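Local coordinates for GH86A beta-porphyranase (Bacteroides plebeius, PDB 4AW7), which hydrolyses the sulfated red-algal polysaccharide porphyran at the (1->4) linkages between beta-D-galactopyranose and alpha-L-galactopyranose-6-sulfate, at residues V137-P143 and K187-I191; K101-A105 and F312-P316; P521-N526 and N565-F571. All coordinates share one frame; numbering follows the deposited sequence.

Interaction 1. Residues V137-P143 and K187-I191; sequences VPEFFEP and KMKVI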
loop_
_atom_site.group_PDB
_atom_site.type_symbol
_atom_site.label_atom_id
_atom_site.label_comp_id
_atom_site.label_asym_id
_atom_site.label_seq_id
_atom_site.Cartn_x
_atom_site.Cartn_y
_atom_site.Cartn_z
ATOM N N VAL A 137 -3.475 15.665 18.116
ATOM C CA VAL A 137 -3.008 14.291 18.057
ATOM C C VAL A 137 -2.879 13.819 16.618
ATOM O O VAL A 137 -3.569 14.310 15.738
ATOM C CB VAL A 137 -3.966 13.368 18.828
ATOM C CG1 VAL A 137 -4.044 13.797 20.323
ATOM C CG2 VAL A 137 -5.340 13.286 18.210
ATOM N N PRO A 138 -2.014 12.833 16.348
ATOM C CA PRO A 138 -2.006 12.235 15.001
ATOM C C PRO A 138 -3.237 11.433 14.729
ATOM O O PRO A 138 -3.798 10.776 15.618
ATOM C CB PRO A 138 -0.787 11.309 15.050
ATOM C CG PRO A 138 -0.692 10.908 16.515
ATOM C CD PRO A 138 -1.065 12.188 17.262
ATOM N N GLU A 139 -3.659 11.417 13.470
ATOM C CA GLU A 139 -4.753 10.561 13.104
ATOM C C GLU A 139 -4.420 9.094 13.297
ATOM O O GLU A 139 -5.329 8.289 13.554
ATOM C CB GLU A 139 -5.199 10.830 11.647
ATOM C CG GLU A 139 -6.413 10.038 11.210
ATOM C CD GLU A 139 -6.936 10.393 9.826
ATOM O OE1 GLU A 139 -6.325 11.238 9.131
ATOM O OE2 GLU A 139 -7.959 9.801 9.446
ATOM N N PHE A 140 -3.162 8.726 13.071
ATOM C CA PHE A 140 -2.714 7.329 13.171
ATOM C C PHE A 140 -1.548 7.229 14.118
ATOM O O PHE A 140 -0.596 7.992 14.047
ATOM C CB PHE A 140 -2.276 6.776 11.804
ATOM C CG PHE A 140 -3.325 6.936 10.738
ATOM C CD1 PHE A 140 -4.357 6.031 10.663
ATOM C CD2 PHE A 140 -3.312 8.001 9.857
ATOM C CE1 PHE A 140 -5.364 6.188 9.761
ATOM C CE2 PHE A 140 -4.303 8.153 8.921
ATOM C CZ PHE A 140 -5.345 7.267 8.896
ATOM N N PHE A 141 -1.606 6.229 15.001
ATOM C CA PHE A 141 -0.466 5.875 15.850
ATOM C C PHE A 141 -0.093 4.429 15.523
ATOM O O PHE A 141 -0.937 3.548 15.550
ATOM C CB PHE A 141 -0.814 6.040 17.329
ATOM C CG PHE A 141 0.336 5.768 18.273
ATOM C CD1 PHE A 141 1.640 6.140 17.976
ATOM C CD2 PHE A 141 0.110 5.179 19.508
ATOM C CE1 PHE A 141 2.675 5.904 18.848
ATOM C CE2 PHE A 141 1.164 4.992 20.404
ATOM C CZ PHE A 141 2.428 5.343 20.078
ATOM N N GLU A 142 1.188 4.237 15.237
ATOM C CA GLU A 142 1.773 2.968 14.783
ATOM C C GLU A 142 2.923 2.690 15.764
ATOM O O GLU A 142 4.068 3.075 15.522
ATOM C CB GLU A 142 2.239 3.137 13.349
ATOM C CG GLU A 142 2.712 1.883 12.647
ATOM C CD GLU A 142 3.187 2.160 11.219
ATOM O OE1 GLU A 142 3.836 3.199 10.992
ATOM O OE2 GLU A 142 2.908 1.285 10.356
ATOM N N PRO A 143 2.599 2.097 16.941
ATOM C CA PRO A 143 3.511 2.124 18.088
ATOM C C PRO A 143 5.001 1.849 17.896
ATOM O O PRO A 143 5.803 2.505 18.508
ATOM C CB PRO A 143 2.846 1.100 19.004
ATOM C CG PRO A 143 1.392 1.355 18.842
ATOM C CD PRO A 143 1.230 1.767 17.389
ATOM N N LYS A 187 -11.185 9.227 17.200
ATOM C CA LYS A 187 -10.304 10.268 16.669
ATOM C C LYS A 187 -8.945 9.749 16.220
ATOM O O LYS A 187 -8.447 10.119 15.160
ATOM C CB LYS A 187 -10.069 11.384 17.696
ATOM C CG LYS A 187 -11.222 12.287 17.775
ATOM C CD LYS A 187 -10.944 13.476 18.593
ATOM C CE LYS A 187 -12.154 14.377 18.469
ATOM N NZ LYS A 187 -11.972 15.508 19.308
ATOM N N MET A 188 -8.355 8.884 17.023
ATOM C CA MET A 188 -7.067 8.265 16.692
ATOM C C MET A 188 -7.279 6.850 16.299
ATOM O O MET A 188 -8.004 6.127 16.952
ATOM C CB MET A 188 -6.151 8.243 17.915
ATOM C CG MET A 188 -5.788 9.594 18.379
ATOM S SD MET A 188 -4.550 9.564 19.684
ATOM C CE MET A 188 -3.259 8.666 18.814
ATOM N N LYS A 189 -6.609 6.434 15.254
ATOM C CA LYS A 189 -6.621 5.050 14.804
ATOM C C LYS A 189 -5.280 4.420 15.109
ATOM O O LYS A 189 -4.247 5.003 14.842
ATOM C CB LYS A 189 -6.869 4.974 13.316
ATOM C CG LYS A 189 -8.154 5.579 12.844
ATOM C CD LYS A 189 -9.382 4.958 13.347
ATOM C CE LYS A 189 -10.586 5.936 13.188
ATOM N NZ LYS A 189 -10.591 6.579 11.866
ATOM N N VAL A 190 -5.323 3.220 15.692
ATOM C CA VAL A 190 -4.119 2.496 16.047
ATOM C C VAL A 190 -3.869 1.402 15.010
ATOM O O VAL A 190 -4.765 0.648 14.696
ATOM C CB VAL A 190 -4.190 1.939 17.497
ATOM C CG1 VAL A 190 -2.876 1.283 17.842
ATOM C CG2 VAL A 190 -4.529 3.049 18.487
ATOM N N ILE A 191 -2.663 1.381 14.448
ATOM C CA ILE A 191 -2.308 0.464 13.372
ATOM C C ILE A 191 -1.029 -0.271 13.729
ATOM O O ILE A 191 -0.185 0.271 14.458
ATOM C CB ILE A 191 -2.212 1.203 12.024
ATOM C CG1 ILE A 191 -1.200 2.341 12.092
ATOM C CG2 ILE A 191 -3.581 1.705 11.580
ATOM C CD1 ILE A 191 -0.814 2.967 10.735
#

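Interaction 2. Residues K101-A105 and F312-P316; sequences KRYIA and FISIP. With K (potassium ion), chain G.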
loop_
_atom_site.group_PDB
_atom_site.type_symbol
_atom_site.label_atom_id
_atom_site.label_comp_id
_atom_site.label_asym_id
_atom_site.label_seq_id
_atom_site.Cartn_x
_atom_site.Cartn_y
_atom_site.Cartn_z
ATOM N N LYS A 101 -4.428 15.906 13.480
ATOM C CA LYS A 101 -3.607 16.195 12.325
ATOM C C LYS A 101 -3.361 14.893 11.574
ATOM O O LYS A 101 -2.957 13.871 12.163
ATOM C CB LYS A 101 -2.277 16.814 12.697
ATOM C CG LYS A 101 -1.480 17.353 11.507
ATOM C CD LYS A 101 -0.146 17.972 11.950
ATOM C CE LYS A 101 0.726 18.391 10.811
ATOM N NZ LYS A 101 0.396 19.749 10.428
ATOM N N ARG A 102 -3.566 14.905 10.266
ATOM C CA ARG A 102 -3.391 13.710 9.469
ATOM C C ARG A 102 -1.926 13.424 9.236
ATOM O O ARG A 102 -1.262 14.061 8.439
ATOM C CB ARG A 102 -4.129 13.803 8.150
ATOM C CG ARG A 102 -3.967 12.546 7.296
ATOM C CD ARG A 102 -4.942 12.559 6.109
ATOM N NE ARG A 102 -4.809 11.420 5.248
ATOM C CZ ARG A 102 -5.479 10.292 5.382
ATOM N NH1 ARG A 102 -6.237 10.049 6.429
ATOM N NH2 ARG A 102 -5.323 9.353 4.471
ATOM N N TYR A 103 -1.417 12.422 9.956
ATOM C CA TYR A 103 -0.091 11.827 9.763
ATOM C C TYR A 103 -0.054 10.570 10.631
ATOM O O TYR A 103 -0.957 10.344 11.453
ATOM C CB TYR A 103 1.049 12.781 10.124
ATOM C CG TYR A 103 1.293 13.063 11.591
ATOM C CD1 TYR A 103 0.512 13.965 12.285
ATOM C CD2 TYR A 103 2.312 12.420 12.290
ATOM C CE1 TYR A 103 0.764 14.242 13.620
ATOM C CE2 TYR A 103 2.561 12.676 13.606
ATOM C CZ TYR A 103 1.787 13.589 14.275
ATOM O OH TYR A 103 1.995 13.854 15.613
ATOM N N ILE A 104 0.999 9.783 10.445
ATOM C CA ILE A 104 1.262 8.610 11.249
ATOM C C ILE A 104 2.418 8.894 12.199
ATOM O O ILE A 104 3.527 9.208 11.761
ATOM C CB ILE A 104 1.673 7.406 10.377
ATOM C CG1 ILE A 104 0.631 7.079 9.308
ATOM C CG2 ILE A 104 1.996 6.200 11.245
ATOM C CD1 ILE A 104 1.128 6.097 8.231
ATOM N N ALA A 105 2.165 8.785 13.503
ATOM C CA ALA A 105 3.220 8.811 14.502
ATOM C C ALA A 105 3.705 7.381 14.701
ATOM O O ALA A 105 2.876 6.480 14.901
ATOM C CB ALA A 105 2.690 9.390 15.825
ATOM N N PHE A 312 -6.538 2.914 4.877
ATOM C CA PHE A 312 -6.501 4.165 5.606
ATOM C C PHE A 312 -5.636 5.244 4.942
ATOM O O PHE A 312 -6.026 6.420 4.817
ATOM C CB PHE A 312 -5.930 3.979 7.027
ATOM C CG PHE A 312 -6.868 3.388 8.053
ATOM C CD1 PHE A 312 -8.180 3.735 8.152
ATOM C CD2 PHE A 312 -6.372 2.517 9.009
ATOM C CE1 PHE A 312 -8.998 3.228 9.156
ATOM C CE2 PHE A 312 -7.177 2.006 10.013
ATOM C CZ PHE A 312 -8.475 2.369 10.089
ATOM N N ILE A 313 -4.441 4.835 4.544
ATOM C CA ILE A 313 -3.402 5.750 4.083
ATOM C C ILE A 313 -2.274 4.916 3.496
ATOM O O ILE A 313 -2.054 3.790 3.942
ATOM C CB ILE A 313 -2.913 6.670 5.230
ATOM C CG1 ILE A 313 -2.076 7.844 4.715
ATOM C CG2 ILE A 313 -2.191 5.874 6.319
ATOM C CD1 ILE A 313 -1.857 8.992 5.734
ATOM N N SER A 314 -1.514 5.518 2.600
ATOM C CA SER A 314 -0.267 4.980 2.087
ATOM C C SER A 314 0.715 6.136 1.969
ATOM O O SER A 314 0.313 7.283 1.730
ATOM C CB SER A 314 -0.420 4.210 0.784
ATOM O OG SER A 314 -0.773 5.026 -0.313
ATOM N N ILE A 315 1.993 5.846 2.136
ATOM C CA ILE A 315 3.045 6.865 2.190
ATOM C C ILE A 315 4.216 6.462 1.306
ATOM O O ILE A 315 4.998 5.576 1.645
ATOM C CB ILE A 315 3.591 7.047 3.624
ATOM C CG1 ILE A 315 2.495 7.257 4.697
ATOM C CG2 ILE A 315 4.638 8.198 3.661
ATOM C CD1 ILE A 315 1.774 8.546 4.661
ATOM N N PRO A 316 4.371 7.101 0.142
ATOM C CA PRO A 316 5.569 6.951 -0.667
ATOM C C PRO A 316 6.813 7.278 0.180
ATOM O O PRO A 316 6.803 8.277 0.904
ATOM C CB PRO A 316 5.324 8.038 -1.768
ATOM C CG PRO A 316 3.867 8.178 -1.829
ATOM C CD PRO A 316 3.444 8.088 -0.434
HETATM K K K G . 0.417 16.005 16.783
HETATM O O HOH W 1 -8.026 7.777 6.120
#

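Interaction 3. Residues P521-N526 and N565-F571; sequences PVVKIN and NNVDITF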
loop_
_atom_site.group_PDB
_atom_site.type_symbol
_atom_site.label_atom_id
_atom_site.label_comp_id
_atom_site.label_asym_id
_atom_site.label_seq_id
_atom_site.Cartn_x
_atom_site.Cartn_y
_atom_site.Cartn_z
ATOM N N PRO A 521 -3.295 -24.668 -11.913
ATOM C CA PRO A 521 -4.276 -25.627 -11.456
ATOM C C PRO A 521 -5.482 -25.656 -12.398
ATOM O O PRO A 521 -5.687 -24.727 -13.193
ATOM C CB PRO A 521 -4.714 -25.074 -10.099
ATOM C CG PRO A 521 -4.561 -23.584 -10.251
ATOM C CD PRO A 521 -3.314 -23.436 -11.097
ATOM N N VAL A 522 -6.255 -26.731 -12.298
ATOM C CA VAL A 522 -7.600 -26.705 -12.824
ATOM C C VAL A 522 -8.424 -25.875 -11.829
ATOM O O VAL A 522 -8.381 -26.118 -10.611
ATOM C CB VAL A 522 -8.162 -28.123 -12.996
ATOM C CG1 VAL A 522 -9.676 -28.058 -13.319
ATOM C CG2 VAL A 522 -7.363 -28.913 -14.069
ATOM N N VAL A 523 -9.214 -24.936 -12.364
ATOM C CA VAL A 523 -10.059 -24.061 -11.536
ATOM C C VAL A 523 -11.513 -24.190 -12.017
ATOM O O VAL A 523 -11.773 -24.003 -13.207
ATOM C CB VAL A 523 -9.625 -22.588 -11.625
ATOM C CG1 VAL A 523 -10.584 -21.637 -10.881
ATOM C CG2 VAL A 523 -8.195 -22.400 -11.122
ATOM N N LYS A 524 -12.400 -24.480 -11.073
ATOM C CA LYS A 524 -13.826 -24.583 -11.378
ATOM C C LYS A 524 -14.609 -23.576 -10.526
ATOM O O LYS A 524 -14.422 -23.479 -9.302
ATOM C CB LYS A 524 -14.321 -26.004 -11.105
ATOM C CG LYS A 524 -13.684 -27.052 -12.008
ATOM C CD LYS A 524 -14.232 -28.473 -11.795
ATOM C CE LYS A 524 -13.499 -29.427 -12.722
ATOM N NZ LYS A 524 -14.238 -30.725 -12.800
ATOM N N ILE A 525 -15.514 -22.851 -11.206
ATOM C CA ILE A 525 -16.392 -21.900 -10.549
ATOM C C ILE A 525 -17.776 -22.580 -10.554
ATOM O O ILE A 525 -18.352 -22.783 -11.636
ATOM C CB ILE A 525 -16.465 -20.549 -11.312
ATOM C CG1 ILE A 525 -15.061 -19.975 -11.572
ATOM C CG2 ILE A 525 -17.346 -19.566 -10.590
ATOM C CD1 ILE A 525 -14.195 -19.685 -10.340
ATOM N N ASN A 526 -18.276 -22.938 -9.387
ATOM C CA ASN A 526 -19.547 -23.692 -9.324
ATOM C C ASN A 526 -19.555 -24.845 -10.317
ATOM O O ASN A 526 -20.571 -25.102 -10.990
ATOM C CB ASN A 526 -20.717 -22.732 -9.562
ATOM C CG ASN A 526 -20.775 -21.653 -8.492
ATOM O OD1 ASN A 526 -20.596 -21.948 -7.299
ATOM N ND2 ASN A 526 -21.025 -20.410 -8.897
ATOM N N ASN A 565 -21.431 -19.520 -3.339
ATOM C CA ASN A 565 -20.669 -19.915 -4.488
ATOM C C ASN A 565 -19.494 -20.738 -4.000
ATOM O O ASN A 565 -19.105 -20.605 -2.835
ATOM C CB ASN A 565 -20.172 -18.705 -5.269
ATOM C CG ASN A 565 -21.294 -17.961 -5.983
ATOM O OD1 ASN A 565 -21.521 -18.189 -7.165
ATOM N ND2 ASN A 565 -21.979 -17.063 -5.265
ATOM N N ASN A 566 -18.983 -21.600 -4.874
ATOM C CA ASN A 566 -17.831 -22.416 -4.539
ATOM C C ASN A 566 -16.801 -22.370 -5.645
ATOM O O ASN A 566 -17.129 -22.333 -6.845
ATOM C CB ASN A 566 -18.246 -23.865 -4.296
ATOM C CG ASN A 566 -17.398 -24.509 -3.209
ATOM O OD1 ASN A 566 -17.613 -24.255 -2.019
ATOM N ND2 ASN A 566 -16.433 -25.295 -3.605
ATOM N N VAL A 567 -15.532 -22.338 -5.233
ATOM C CA VAL A 567 -14.423 -22.438 -6.143
ATOM C C VAL A 567 -13.629 -23.684 -5.757
ATOM O O VAL A 567 -13.310 -23.848 -4.595
ATOM C CB VAL A 567 -13.553 -21.189 -6.096
ATOM C CG1 VAL A 567 -12.413 -21.394 -7.051
ATOM C CG2 VAL A 567 -14.374 -19.960 -6.462
ATOM N N ASP A 568 -13.344 -24.546 -6.725
ATOM C CA ASP A 568 -12.574 -25.772 -6.490
ATOM C C ASP A 568 -11.359 -25.704 -7.358
ATOM O O ASP A 568 -11.465 -25.409 -8.545
ATOM C CB ASP A 568 -13.450 -26.994 -6.757
ATOM C CG ASP A 568 -14.588 -27.041 -5.786
ATOM O OD1 ASP A 568 -14.409 -27.500 -4.656
ATOM O OD2 ASP A 568 -15.688 -26.521 -6.100
ATOM N N ILE A 569 -10.175 -25.993 -6.790
ATOM C CA ILE A 569 -8.960 -25.940 -7.595
ATOM C C ILE A 569 -8.109 -27.200 -7.336
ATOM O O ILE A 569 -8.073 -27.694 -6.216
ATOM C CB ILE A 569 -8.153 -24.624 -7.426
ATOM C CG1 ILE A 569 -7.507 -24.541 -6.069
ATOM C CG2 ILE A 569 -9.029 -23.410 -7.658
ATOM C CD1 ILE A 569 -6.599 -23.289 -5.946
ATOM N N THR A 570 -7.455 -27.667 -8.385
ATOM C CA THR A 570 -6.629 -28.872 -8.278
ATOM C C THR A 570 -5.305 -28.645 -8.992
ATOM O O THR A 570 -5.261 -28.332 -10.171
ATOM C CB THR A 570 -7.364 -30.140 -8.804
ATOM O OG1 THR A 570 -8.660 -30.223 -8.204
ATOM C CG2 THR A 570 -6.533 -31.393 -8.429
ATOM N N PHE A 571 -4.209 -28.840 -8.251
ATOM C CA PHE A 571 -2.869 -28.811 -8.803
ATOM C C PHE A 571 -2.439 -30.252 -9.086
ATOM O O PHE A 571 -2.764 -31.152 -8.311
ATOM C CB PHE A 571 -1.878 -28.168 -7.818
ATOM C CG PHE A 571 -2.190 -26.727 -7.490
ATOM C CD1 PHE A 571 -3.160 -26.398 -6.559
ATOM C CD2 PHE A 571 -1.536 -25.721 -8.167
ATOM C CE1 PHE A 571 -3.461 -25.069 -6.264
ATOM C CE2 PHE A 571 -1.835 -24.348 -7.861
ATOM C CZ PHE A 571 -2.785 -24.072 -6.940
HETATM O O HOH W 2 -16.547 -25.384 -8.202
#

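Interaction 1. Residues V137-P143 and K187-I191
M188 reaches across from just before the strand 189-191 to lie against V137, P138 and F141, and an unbranched, flexible thioether suits a path that bends at its end. With CG anti to the carbonyl carbon (chi1 -64°), the chain sets out from CB past the carbonyl of P138. CG lies 3.6 Å from P138 O and about as close to CG2 of V137. SD then passes CB of V137, the two side chains crossing at about a right angle. At chi3 the chain bends, and the methyl CE comes to rest 3.9 Å from CB of F141, with CG of P138 slightly farther off. Y131, from helix 120-132, touches M188, V137 and P138 as well.

Beyond M188 the two segments run as neighbouring parallel strands of the catalytic (beta/alpha)8 barrel. Helix 160-179 lies between them in the chain, making a beta-alpha-beta crossover, and F141, P143 and V190 pack against it. The ladder has three rungs: K189 N gives to E139 O at 2.8 Å, F141 N to K189 O at 2.9 Å, and I191 N to F141 O at 3.0 Å.

F141 and V190 share one face of the sheet, F140 and K189 the other. The aliphatic root of K189 suits this place because CB can lie 3.8 Å from CD1 of the F140 ring, while CG of E139, in the same segment as the ring, lies over one face, toward the rim. Farther along, I191 packs CG1 on CB of E142 at 3.7 Å, beside a fully extended glutamate whose buried carboxylate is satisfied by a salt bridge from R69 and hydrogen bonds with S227 and S271.

Interaction 2. Residues K101-A105 and F312-P316
Inside the (beta/alpha)8 barrel, near the amino-terminal ends of its strands, R102 and I104 meet F312, I313 and I315 across the interior, the first pair from the chain entering strand 104-106, the others from strand 311-316, which is not its neighbour in the sheet. R102 is long enough for the span. Its CG stands anti to the backbone N (chi1 -180°) and the chain stays extended to NE, delivering NH2 to the carbonyl of F312 at 3.0 Å. That oxygen lies at the guanidinium edge, and NH2 approaches it in the carbonyl plane. One water closes a second path, accepting from NH1 and donating to F312 O. E139 forms a salt bridge with NH1, while S41 O takes a further bond from NH2. A leucine here would probably leave E139 without its positive mate and the F312 carbonyl without its direct donor. I313 suits its place by being apolar and branched: CD1 lies 3.5 Å above one guanidinium face, offset toward the rim. Y103 OH, with L136 O, binds a potassium ion. The tip of I104 runs past both isoleucines in the opposite direction, with CD1 3.8 Å from I313 CG2 and 4.0 Å from I315 CG1.

Interaction 3. Residues P521-N526 and N565-F571
P521 and F571 close one end of this antiparallel strand pair, and N526 closes the other against N565 and N566. P521 lies side by side with F571 and sets its CB squarely over the ring, 3.6 Å from the centroid and 9° off the normal, a CH-pi contact. Proline suits the position because its ring offers a rigid, preformed patch of C-H groups to the aromatic face, and having no N-H it asks for no backbone donor bond where the strand begins.

K524 stands in the middle, in a hydrogen-bonded pair with D568: K524 N gives to D568 O at 2.9 Å, and D568 N returns a bond to K524 O at 3.0 Å. Its side chain then leads away from the partner strand, fully extended, on the exposed face shared with V522. The opposite face carries V523, I525, V567 and I569, where CG2 of V523 meets CG2 of I569 at 3.7 Å. This apolar side packs on strands 503-514 and 577-589, the second sheet of a beta-sandwich.

N526 leaves the strand with positive phi, a conformation asparagine tolerates better than most residues. Its N-H bonds to N566 O at 2.9 Å. With CG anti to the carbonyl carbon (chi1 -62°), the amide turns back so that OD1 accepts N566 N at 2.9 Å, standing in for a strand carbonyl. ND2 gives to N565 OD1 at 2.9 Å, their amide planes 39° apart, and also to L559 O, while N565 ND2 bonds to K561 O.

The pair is therefore held by two chemistries: directional amide bonds extend the ladder past the point where the strand turns off, while at the P521 end the side chains meet by apolar contact, next to the V522-T570 backbone bonds.

In the fold
Interactions 1 and 2 belong to one barrel, with centres 9 Å apart, and use neighbouring strands, 136-142 and 104-106: E142 N and A105 O lie 2.8 Å apart, a probable hydrogen bond, as do E139 N and K101 O at 2.9 Å. The side chain of P138 also lies about 4 Å from the potassium ion that Y103 binds. The side chain of E142 is about 5 Å from those of substrate-binding N145 and H229, and that of I315 about 4 Å from H47 and 6 Å from E272, the probable nucleophile. Interaction 3 lies apart in the C-terminal beta-sandwich, its nearest atoms about 30 Å from interaction 1 and 27 Å from interaction 2, away from the substrate.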